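Local coordinates for designed helical repeat protein (Synthetic construct, PDB 5CWF), which is of unknown function but was designed computationally as a helical repeat protein, its tandem helices packing side by side into one compact all-alpha fold, at residues Val16-Ala19 with Lys20-Asn23; Lys52-Leu55 with Ala56-Lys59; Arg88-Ser92 with Asp93-Lys97; Asp138-Ala141 with Lys142-Glu146. All coordinates share one frame; numbering follows the deposited sequence. Where two conformers were deposited one is given.

Contact 1 (Val16-Ala19 with Lys20-Asn23); sequences VELA and KKNN
Leu-18 and Asn-22, one turn apart, meet where helix 3-21 ends in a Schellman motif, whose C-prime residue is Asn-23 with its positive phi of 61°. The two side chains lie aslant each other: ND2 of Asn-22 leans back along the last turn and sits 3.5 Å from CD1 of Leu-18. It can do this because CG of Asn-22 is set opposite the carbonyl carbon (chi1 -70°), which keeps the amide beside the helix. ND2 also comes within 3.1 Å of Leu-18 O, yet the angle is too poor for a hydrogen bond; that oxygen accepts from Asn-22 N at 3.2 Å instead. On a different flank Val-16 and Lys-20 run alongside each other and point the same way, with CG1 of Val-16 lying 4.1 Å from CE of the extended lysine chain. This flank meets helix 25-44, where Val-16 touches Ile-31 while Ala-19 and Lys-20 touch Ala-28. The backbone bonds identify the helix ending: Asp-24 N pairs with Ala-19 O, and Asn-23 N reaches Lys-20 O at 3.0 Å. Just before this, Lys-21 N donates to Glu-17 O over 2.9 Å, with an N-H...O angle of 150°.

Contact 2 (Lys52-Leu55 with Ala56-Lys59); sequences KVML and ALAK
Val-53, Met-54 and Leu-55 pack against Leu-57 and Lys-59 in a contact between successive turns within helix 48-67, close to the middle of the fold. Four backbone hydrogen bonds support it, each from one residue to the fourth before it; Leu-57 N to Val-53 O, for instance, spans 3.0 Å at 163°. On the buried flank, CD1 of Leu-57 receives two neighbours. CG1 of Val-53 lies 4.0 Å from it, the two side chains running together in the same direction, while CE of Met-54 comes in at a slant to 4.1 Å from the same CD1. That methionine reaches the spot because its chain bends at both chi2 (-52°) and chi3. On the more open flank Leu-55 and Lys-59 pass at an angle, and CG of the leucine is 4.0 Å from CE of the lysine. The lysine chain is extended, which takes NZ onward to 4.2 Å from CD2 of Leu-55 and into a long, weak ion pair with Glu-4. With an alanine in place of Lys-59, the flank of Leu-55 is likely to be less covered and Glu-4 to lose this distant charge. Beyond the segments, Leu-55 touches Met-5 and Val-8 of helix 3-21, Met-54 rests on Ile-38 of helix 25-44, Leu-57 meets Ile-83 of helix 70-89, and Ala-56 touches Ala-103 of helix 93-111. Contacts with four other helices are consistent with an interior helix of a stacked alpha-helical repeat fold.

Contact 3 (Arg88-Ser92 with Asp93-Lys97); sequences RENNS and DEMAK. With CA (calcium ion), chain G.
Ser-92 O accepts from Ala-96 N at 3.0 Å and closes the first turn of helix 93-111, after a short loop in which Asn-90 is extended (phi -154°). Ser-92 is the N-cap: its OG accepts from Met-95 N at 3.2 Å with a fairly straight N-H...O angle of 160°. The hydroxyl faces that N-H because it is tucked between its own backbone N and carbonyl carbon (chi1 65°). A second side chain braces the serine, since OD1 of Asn-90 accepts from Ser-92 N at 3.0 Å in an Asx turn. Met-95 then covers the asparagine: its CG lies over the flat of the Asn-90 amide, 3.7 Å from CG of Asn-90 and almost as near to both OD1 and ND2, and the two side chains cross at roughly a right angle. At the other end of the loop a calcium ion sits 2.3 Å from Arg-88 O and is also bound by three waters. One of these waters accepts from ND2 of Asn-91 at 2.7 Å, tying the loop side chain to the metal's shell. Weak hydrogen bonds join neighbouring loops: OD1 of Asn-91 accepts from ND2 of Asn-45, and ND2 of Asn-90 donates to OD1 of Asn-136. An Asx turn followed by a serine N-cap starts helix 93-111 here, a familiar way of beginning a helix after a short interhelical loop; it joins helices 70-89 and 93-111.

Contact 4 (Asp138-Ala141 with Lys142-Glu146); sequences DEMA and KKMLE
Met-144 N donates to Met-140 O over 2.9 Å at 155°, a sound bond in the first turns of helix 138-156. Leu-145 N to Ala-141 O is equally short but more bent, at 136°. The methionines joined by the first bond also pack through their side chains, CG to CG at 4.3 Å. On the solvent side the contact is carried by Glu-139 and Lys-143, whose chains converge at a slant. CG of Glu-139 takes the position opposite its backbone N (chi1 177°) and the chain continues extended; the lysine chain is extended as well and runs back toward it. Their shafts also touch, CG of Glu-139 lying 3.8 Å from CE of Lys-143, and at their ends OE2 of Glu-139 and NZ of Lys-143 form a salt bridge that is long and weak as a hydrogen bond, at 3.4 Å. This is an i to i+4 Glu-Lys salt bridge along one face of a helix, a common surface pairing. The same NZ has another distant, weak ion-pair partner in Glu-173, so its charge is probably shared loosely between the two carboxylates. A leucine in place of Lys-143 would probably leave Glu-139 without its mate and Glu-173 without the nearby positive charge. Ahead of these turns, Ser-137 OG is hydrogen-bonded to Met-140 N. Met-140 and Met-144 face helix 115-134, both touching Leu-132, and Met-144 reaches Ile-128 as well; Ala-141 and Leu-145 lie against Glu-94 of helix 93-111, and Leu-145 extends to Val-98.

Overall arrangement
The contacts follow in series along one chain of eight helices: contact 1 at the end of helix 3-21, contact 2 within helix 48-67, contact 3 at the junction of helices 70-89 and 93-111, and contact 4 early in helix 138-156. Contact 2 lies nearest the chain's centre, about 8 Å from it, while contacts 1 and 4 are on opposite sides, their centres about 39 Å apart. Contacts 2 and 3 touch (Val-53 CG2 to Ala-96 O, 4.1 Å), as do 3 and 4 (Glu-94 CB to Ala-141 CB, 4.1 Å); contacts 1 and 2 stay about 10 Å apart at their nearest atoms. Helices 48-67, 93-111 and 138-156, every second helix, thus lie side by side, consistent with the designed repeat architecture.

Contact 1 (Val16-Ala19 with Lys20-Asn23)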
loop_
_atom_site.group_PDB
_atom_site.type_symbol
_atom_site.label_atom_id
_atom_site.label_comp_id
_atom_site.label_asym_id
_atom_site.label_seq_id
_atom_site.Cartn_x
_atom_site.Cartn_y
_atom_site.Cartn_z
ATOM N N VAL A 16 -1.426 -0.698 -17.080
ATOM C CA VAL A 16 -0.038 -0.926 -17.455
ATOM C C VAL A 16 0.128 -0.601 -18.932
ATOM O O VAL A 16 1.080 0.046 -19.335
ATOM C CB VAL A 16 0.383 -2.387 -17.167
ATOM C CG1 VAL A 16 1.756 -2.735 -17.809
ATOM C CG2 VAL A 16 0.429 -2.651 -15.649
ATOM N N GLU A 17 -0.809 -1.081 -19.738
ATOM C CA GLU A 17 -0.749 -0.860 -21.176
ATOM C C GLU A 17 -0.868 0.623 -21.520
ATOM O O GLU A 17 -0.180 1.126 -22.420
ATOM C CB GLU A 17 -1.832 -1.701 -21.835
ATOM C CG GLU A 17 -1.493 -3.197 -21.753
ATOM C CD GLU A 17 -2.702 -4.121 -21.806
ATOM O OE1 GLU A 17 -3.839 -3.640 -22.013
ATOM O OE2 GLU A 17 -2.505 -5.349 -21.637
ATOM N N LEU A 18 -1.730 1.330 -20.801
ATOM C CA LEU A 18 -1.877 2.761 -20.987
ATOM C C LEU A 18 -0.612 3.500 -20.573
ATOM O O LEU A 18 -0.197 4.440 -21.226
ATOM C CB LEU A 18 -3.069 3.279 -20.188
ATOM C CG LEU A 18 -3.315 4.782 -20.295
ATOM C CD1 LEU A 18 -3.491 5.210 -21.752
ATOM C CD2 LEU A 18 -4.543 5.173 -19.480
ATOM N N ALA A 19 -0.023 3.099 -19.453
ATOM C CA ALA A 19 1.240 3.691 -19.032
ATOM C C ALA A 19 2.299 3.497 -20.113
ATOM O O ALA A 19 3.080 4.423 -20.414
ATOM C CB ALA A 19 1.715 3.064 -17.700
ATOM N N LYS A 20 2.381 2.292 -20.675
ATOM C CA LYS A 20 3.382 2.057 -21.711
ATOM C C LYS A 20 3.113 2.936 -22.929
ATOM O O LYS A 20 4.045 3.452 -23.550
ATOM C CB LYS A 20 3.427 0.596 -22.124
ATOM C CG LYS A 20 3.984 -0.298 -21.036
ATOM C CD LYS A 20 4.078 -1.742 -21.494
ATOM C CE LYS A 20 4.856 -2.606 -20.509
ATOM N NZ LYS A 20 5.006 -3.956 -21.091
ATOM N N LYS A 21 1.842 3.075 -23.275
ATOM C CA LYS A 21 1.443 3.862 -24.458
ATOM C C LYS A 21 1.947 5.300 -24.354
ATOM O O LYS A 21 2.347 5.907 -25.366
ATOM C CB LYS A 21 -0.091 3.857 -24.609
ATOM C CG LYS A 21 -0.633 4.540 -25.853
ATOM C CD LYS A 21 -2.172 4.519 -25.814
ATOM C CE LYS A 21 -2.818 5.194 -27.020
ATOM N NZ LYS A 21 -2.528 6.656 -27.108
ATOM N N ASN A 22 1.944 5.830 -23.124
ATOM C CA ASN A 22 2.342 7.205 -22.869
ATOM C C ASN A 22 3.846 7.358 -22.559
ATOM O O ASN A 22 4.281 8.408 -22.108
ATOM C CB ASN A 22 1.502 7.755 -21.713
ATOM C CG ASN A 22 0.034 7.956 -22.100
ATOM O OD1 ASN A 22 -0.270 8.554 -23.133
ATOM N ND2 ASN A 22 -0.873 7.456 -21.270
ATOM N N ASN A 23 4.628 6.311 -22.839
ATOM C CA ASN A 23 6.076 6.257 -22.559
ATOM C C ASN A 23 6.424 6.394 -21.068
ATOM O O ASN A 23 7.528 6.837 -20.722
ATOM C CB ASN A 23 6.852 7.334 -23.338
ATOM C CG ASN A 23 8.366 7.001 -23.474
ATOM O OD1 ASN A 23 8.762 5.828 -23.586
ATOM N ND2 ASN A 23 9.206 8.037 -23.457
#

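Contact 2 (Lys52-Leu55 with Ala56-Lys59)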
loop_
_atom_site.group_PDB
_atom_site.type_symbol
_atom_site.label_atom_id
_atom_site.label_comp_id
_atom_site.label_asym_id
_atom_site.label_seq_id
_atom_site.Cartn_x
_atom_site.Cartn_y
_atom_site.Cartn_z
ATOM N N LYS A 52 -9.114 -9.294 1.454
ATOM C CA LYS A 52 -9.570 -7.932 1.747
ATOM C C LYS A 52 -8.467 -6.908 1.508
ATOM O O LYS A 52 -8.676 -5.900 0.844
ATOM C CB LYS A 52 -10.045 -7.818 3.198
ATOM C CG LYS A 52 -11.353 -8.508 3.503
ATOM C CD LYS A 52 -11.568 -8.663 5.008
ATOM C CE LYS A 52 -11.421 -7.346 5.774
ATOM N NZ LYS A 52 -11.454 -7.566 7.256
ATOM N N VAL A 53 -7.297 -7.168 2.080
ATOM C CA VAL A 53 -6.154 -6.284 1.915
ATOM C C VAL A 53 -5.766 -6.184 0.444
ATOM O O VAL A 53 -5.528 -5.085 -0.066
ATOM C CB VAL A 53 -4.939 -6.769 2.748
ATOM C CG1 VAL A 53 -3.705 -5.886 2.522
ATOM C CG2 VAL A 53 -5.301 -6.830 4.216
ATOM N N MET A 54 -5.732 -7.323 -0.252
ATOM C CA MET A 54 -5.300 -7.315 -1.641
ATOM C C MET A 54 -6.254 -6.510 -2.519
ATOM O O MET A 54 -5.808 -5.817 -3.434
ATOM C CB MET A 54 -5.191 -8.732 -2.199
ATOM C CG MET A 54 -4.117 -9.606 -1.576
ATOM S SD MET A 54 -2.481 -8.856 -1.543
ATOM C CE MET A 54 -2.376 -8.372 0.176
ATOM N N LEU A 55 -7.557 -6.585 -2.249
ATOM C CA LEU A 55 -8.516 -5.810 -3.044
ATOM C C LEU A 55 -8.322 -4.327 -2.844
ATOM O O LEU A 55 -8.328 -3.547 -3.812
ATOM C CB LEU A 55 -9.946 -6.219 -2.707
ATOM C CG LEU A 55 -11.063 -5.550 -3.519
ATOM C CD1 LEU A 55 -10.919 -5.875 -5.005
ATOM C CD2 LEU A 55 -12.440 -5.988 -3.010
ATOM N N ALA A 56 -8.138 -3.922 -1.595
ATOM C CA ALA A 56 -7.924 -2.511 -1.308
ATOM C C ALA A 56 -6.658 -2.021 -2.023
ATOM O O ALA A 56 -6.658 -0.951 -2.625
ATOM C CB ALA A 56 -7.824 -2.275 0.204
ATOM N N LEU A 57 -5.585 -2.800 -1.975
ATOM C CA LEU A 57 -4.326 -2.396 -2.627
ATOM C C LEU A 57 -4.445 -2.281 -4.144
ATOM O O LEU A 57 -3.970 -1.305 -4.738
ATOM C CB LEU A 57 -3.212 -3.390 -2.298
ATOM C CG LEU A 57 -2.734 -3.388 -0.836
ATOM C CD1 LEU A 57 -1.625 -4.407 -0.620
ATOM C CD2 LEU A 57 -2.247 -1.975 -0.454
ATOM N N ALA A 58 -5.095 -3.263 -4.751
ATOM C CA ALA A 58 -5.309 -3.267 -6.185
ATOM C C ALA A 58 -6.081 -2.023 -6.601
ATOM O O ALA A 58 -5.700 -1.344 -7.549
ATOM C CB ALA A 58 -6.052 -4.534 -6.597
ATOM N N LYS A 59 -7.146 -1.695 -5.877
ATOM C CA LYS A 59 -7.905 -0.469 -6.185
ATOM C C LYS A 59 -7.086 0.786 -5.988
ATOM O O LYS A 59 -7.260 1.764 -6.728
ATOM C CB LYS A 59 -9.151 -0.354 -5.324
ATOM C CG LYS A 59 -10.238 -1.349 -5.627
ATOM C CD LYS A 59 -11.300 -1.240 -4.554
ATOM C CE LYS A 59 -12.504 -2.103 -4.820
ATOM N NZ LYS A 59 -13.433 -1.986 -3.656
#

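Contact 3 (Arg88-Ser92 with Asp93-Lys97)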
loop_
_atom_site.group_PDB
_atom_site.type_symbol
_atom_site.label_atom_id
_atom_site.label_comp_id
_atom_site.label_asym_id
_atom_site.label_seq_id
_atom_site.Cartn_x
_atom_site.Cartn_y
_atom_site.Cartn_z
ATOM N N ARG A 88 3.421 -11.429 2.839
ATOM C CA ARG A 88 3.798 -12.763 2.440
ATOM C C ARG A 88 4.856 -13.316 3.393
ATOM O O ARG A 88 4.958 -14.521 3.556
ATOM C CB ARG A 88 4.309 -12.779 1.001
ATOM C CG ARG A 88 3.209 -12.526 -0.028
ATOM C CD ARG A 88 3.772 -12.560 -1.430
ATOM N NE ARG A 88 4.065 -13.923 -1.877
ATOM C CZ ARG A 88 4.782 -14.209 -2.959
ATOM N NH1 ARG A 88 5.288 -13.234 -3.707
ATOM N NH2 ARG A 88 4.988 -15.472 -3.302
ATOM N N GLU A 89 5.610 -12.451 4.063
ATOM C CA GLU A 89 6.544 -12.937 5.076
ATOM C C GLU A 89 5.813 -13.321 6.359
ATOM O O GLU A 89 6.168 -14.284 7.014
ATOM C CB GLU A 89 7.620 -11.900 5.393
ATOM C CG GLU A 89 8.559 -11.628 4.231
ATOM C CD GLU A 89 9.521 -10.506 4.531
ATOM O OE1 GLU A 89 9.328 -9.823 5.563
ATOM O OE2 GLU A 89 10.433 -10.273 3.706
ATOM N N ASN A 90 4.805 -12.551 6.737
ATOM C CA ASN A 90 4.096 -12.821 7.989
ATOM C C ASN A 90 2.687 -12.272 7.885
ATOM O O ASN A 90 2.532 -11.054 7.815
ATOM C CB ASN A 90 4.863 -12.182 9.162
ATOM C CG ASN A 90 4.173 -12.359 10.518
ATOM O OD1 ASN A 90 3.094 -12.939 10.622
ATOM N ND2 ASN A 90 4.830 -11.877 11.574
ATOM N N ASN A 91 1.669 -13.146 7.855
ATOM C CA ASN A 91 0.274 -12.663 7.786
ATOM C C ASN A 91 -0.493 -13.095 9.022
ATOM O O ASN A 91 -1.644 -13.530 8.939
ATOM C CB ASN A 91 -0.465 -13.103 6.485
ATOM C CG ASN A 91 -0.827 -14.597 6.430
ATOM O OD1 ASN A 91 -2.009 -14.973 6.385
ATOM N ND2 ASN A 91 0.174 -15.434 6.376
ATOM N N SER A 92 0.152 -12.934 10.177
ATOM C CA SER A 92 -0.526 -13.083 11.466
ATOM C C SER A 92 -1.732 -12.159 11.510
ATOM O O SER A 92 -1.827 -11.239 10.713
ATOM C CB SER A 92 0.426 -12.748 12.611
ATOM O OG SER A 92 0.793 -11.377 12.543
ATOM N N ASP A 93 -2.665 -12.394 12.426
ATOM C CA ASP A 93 -3.859 -11.548 12.475
ATOM C C ASP A 93 -3.487 -10.077 12.760
ATOM O O ASP A 93 -4.093 -9.152 12.207
ATOM C CB ASP A 93 -4.847 -12.094 13.511
ATOM C CG ASP A 93 -5.642 -13.299 12.992
ATOM O OD1 ASP A 93 -5.180 -13.989 12.049
ATOM O OD2 ASP A 93 -6.739 -13.561 13.526
ATOM N N GLU A 94 -2.464 -9.863 13.581
ATOM C CA GLU A 94 -1.979 -8.509 13.857
ATOM C C GLU A 94 -1.338 -7.854 12.623
ATOM O O GLU A 94 -1.592 -6.702 12.345
ATOM C CB GLU A 94 -0.994 -8.538 15.030
ATOM C CG GLU A 94 -1.667 -8.947 16.334
ATOM C CD GLU A 94 -2.909 -8.119 16.639
ATOM O OE1 GLU A 94 -2.831 -6.868 16.636
ATOM O OE2 GLU A 94 -3.983 -8.725 16.818
ATOM N N MET A 95 -0.526 -8.595 11.877
ATOM C CA MET A 95 0.078 -8.061 10.659
ATOM C C MET A 95 -0.979 -7.687 9.643
ATOM O O MET A 95 -0.856 -6.668 8.969
ATOM C CB MET A 95 1.060 -9.066 10.050
ATOM C CG MET A 95 2.356 -9.149 10.823
ATOM S SD MET A 95 3.419 -7.710 10.603
ATOM C CE MET A 95 4.009 -7.963 8.931
ATOM N N ALA A 96 -2.016 -8.511 9.524
ATOM C CA ALA A 96 -3.076 -8.220 8.563
ATOM C C ALA A 96 -3.814 -6.952 8.958
ATOM O O ALA A 96 -4.194 -6.174 8.100
ATOM C CB ALA A 96 -4.055 -9.379 8.441
ATOM N N LYS A 97 -3.992 -6.722 10.254
ATOM C CA LYS A 97 -4.662 -5.502 10.697
ATOM C C LYS A 97 -3.863 -4.261 10.328
ATOM O O LYS A 97 -4.432 -3.262 9.909
ATOM C CB LYS A 97 -4.922 -5.534 12.201
ATOM C CG LYS A 97 -6.060 -6.487 12.574
ATOM C CD LYS A 97 -6.517 -6.342 14.014
ATOM C CE LYS A 97 -5.433 -6.640 15.015
ATOM N NZ LYS A 97 -6.024 -7.219 16.276
HETATM CA CA CA G . 4.010 -16.528 4.152
HETATM O O HOH W 1 5.963 -16.643 5.467
HETATM O O HOH W 2 -4.544 -13.217 9.194
HETATM O O HOH W 3 2.505 -14.983 5.091
HETATM O O HOH W 4 5.614 -16.937 2.485
#

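Contact 4 (Asp138-Ala141 with Lys142-Glu146)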
loop_
_atom_site.group_PDB
_atom_site.type_symbol
_atom_site.label_atom_id
_atom_site.label_comp_id
_atom_site.label_asym_id
_atom_site.label_seq_id
_atom_site.Cartn_x
_atom_site.Cartn_y
_atom_site.Cartn_z
ATOM N N ASP A 138 5.057 -9.772 17.705
ATOM C CA ASP A 138 3.743 -9.358 18.166
ATOM C C ASP A 138 3.806 -7.944 18.740
ATOM O O ASP A 138 2.927 -7.136 18.488
ATOM C CB ASP A 138 3.206 -10.321 19.232
ATOM C CG ASP A 138 2.889 -11.702 18.675
ATOM O OD1 ASP A 138 3.273 -11.993 17.523
ATOM O OD2 ASP A 138 2.244 -12.495 19.395
ATOM N N GLU A 139 4.849 -7.659 19.519
ATOM C CA GLU A 139 5.010 -6.343 20.133
ATOM C C GLU A 139 5.254 -5.221 19.121
ATOM O O GLU A 139 4.702 -4.136 19.254
ATOM C CB GLU A 139 6.151 -6.361 21.148
ATOM C CG GLU A 139 6.404 -4.989 21.770
ATOM C CD GLU A 139 7.445 -5.013 22.868
ATOM O OE1 GLU A 139 7.939 -6.113 23.205
ATOM O OE2 GLU A 139 7.756 -3.928 23.406
ATOM N N MET A 140 6.098 -5.457 18.124
ATOM C CA MET A 140 6.327 -4.417 17.127
ATOM C C MET A 140 5.054 -4.207 16.314
ATOM O O MET A 140 4.681 -3.064 16.011
ATOM C CB MET A 140 7.489 -4.788 16.205
ATOM C CG MET A 140 7.941 -3.684 15.260
ATOM S SD MET A 140 8.441 -2.133 16.050
ATOM C CE MET A 140 9.552 -2.714 17.316
ATOM N N ALA A 141 4.351 -5.290 16.004
ATOM C CA ALA A 141 3.138 -5.183 15.194
ATOM C C ALA A 141 2.054 -4.367 15.901
ATOM O O ALA A 141 1.299 -3.632 15.262
ATOM C CB ALA A 141 2.605 -6.576 14.859
ATOM N N LYS A 142 1.957 -4.505 17.220
ATOM C CA LYS A 142 0.974 -3.732 17.970
ATOM C C LYS A 142 1.300 -2.236 17.915
ATOM O O LYS A 142 0.422 -1.403 17.737
ATOM C CB LYS A 142 0.894 -4.203 19.411
ATOM C CG LYS A 142 0.148 -5.519 19.585
ATOM C CD LYS A 142 0.181 -5.959 21.044
ATOM C CE LYS A 142 -0.733 -7.147 21.315
ATOM N NZ LYS A 142 -0.656 -7.577 22.736
ATOM N N LYS A 143 2.576 -1.906 18.066
ATOM C CA LYS A 143 3.031 -0.525 17.950
ATOM C C LYS A 143 2.749 0.031 16.560
ATOM O O LYS A 143 2.285 1.161 16.392
ATOM C CB LYS A 143 4.530 -0.458 18.226
ATOM C CG LYS A 143 4.935 -0.892 19.611
ATOM C CD LYS A 143 6.448 -1.007 19.703
ATOM C CE LYS A 143 6.912 -1.249 21.125
ATOM N NZ LYS A 143 8.391 -1.402 21.186
ATOM N N MET A 144 3.031 -0.767 15.541
ATOM C CA MET A 144 2.861 -0.270 14.175
ATOM C C MET A 144 1.372 -0.173 13.822
ATOM O O MET A 144 0.988 0.635 12.965
ATOM C CB MET A 144 3.626 -1.156 13.185
ATOM C CG MET A 144 5.152 -1.083 13.379
ATOM S SD MET A 144 5.759 0.605 13.099
ATOM C CE MET A 144 5.878 1.207 14.790
ATOM N N LEU A 145 0.526 -0.943 14.499
ATOM C CA LEU A 145 -0.920 -0.860 14.246
ATOM C C LEU A 145 -1.452 0.505 14.668
ATOM O O LEU A 145 -2.273 1.116 13.978
ATOM C CB LEU A 145 -1.682 -1.995 14.971
ATOM C CG LEU A 145 -3.210 -1.961 14.828
ATOM C CD1 LEU A 145 -3.622 -1.886 13.353
ATOM C CD2 LEU A 145 -3.889 -3.181 15.506
ATOM N N GLU A 146 -0.976 0.999 15.795
ATOM C CA GLU A 146 -1.397 2.321 16.256
ATOM C C GLU A 146 -0.952 3.424 15.288
ATOM O O GLU A 146 -1.702 4.387 15.009
ATOM C CB GLU A 146 -0.861 2.535 17.669
ATOM C CG GLU A 146 -1.475 1.513 18.664
ATOM C CD GLU A 146 -3.018 1.391 18.536
ATOM O OE1 GLU A 146 -3.718 2.381 18.870
ATOM O OE2 GLU A 146 -3.533 0.321 18.100
#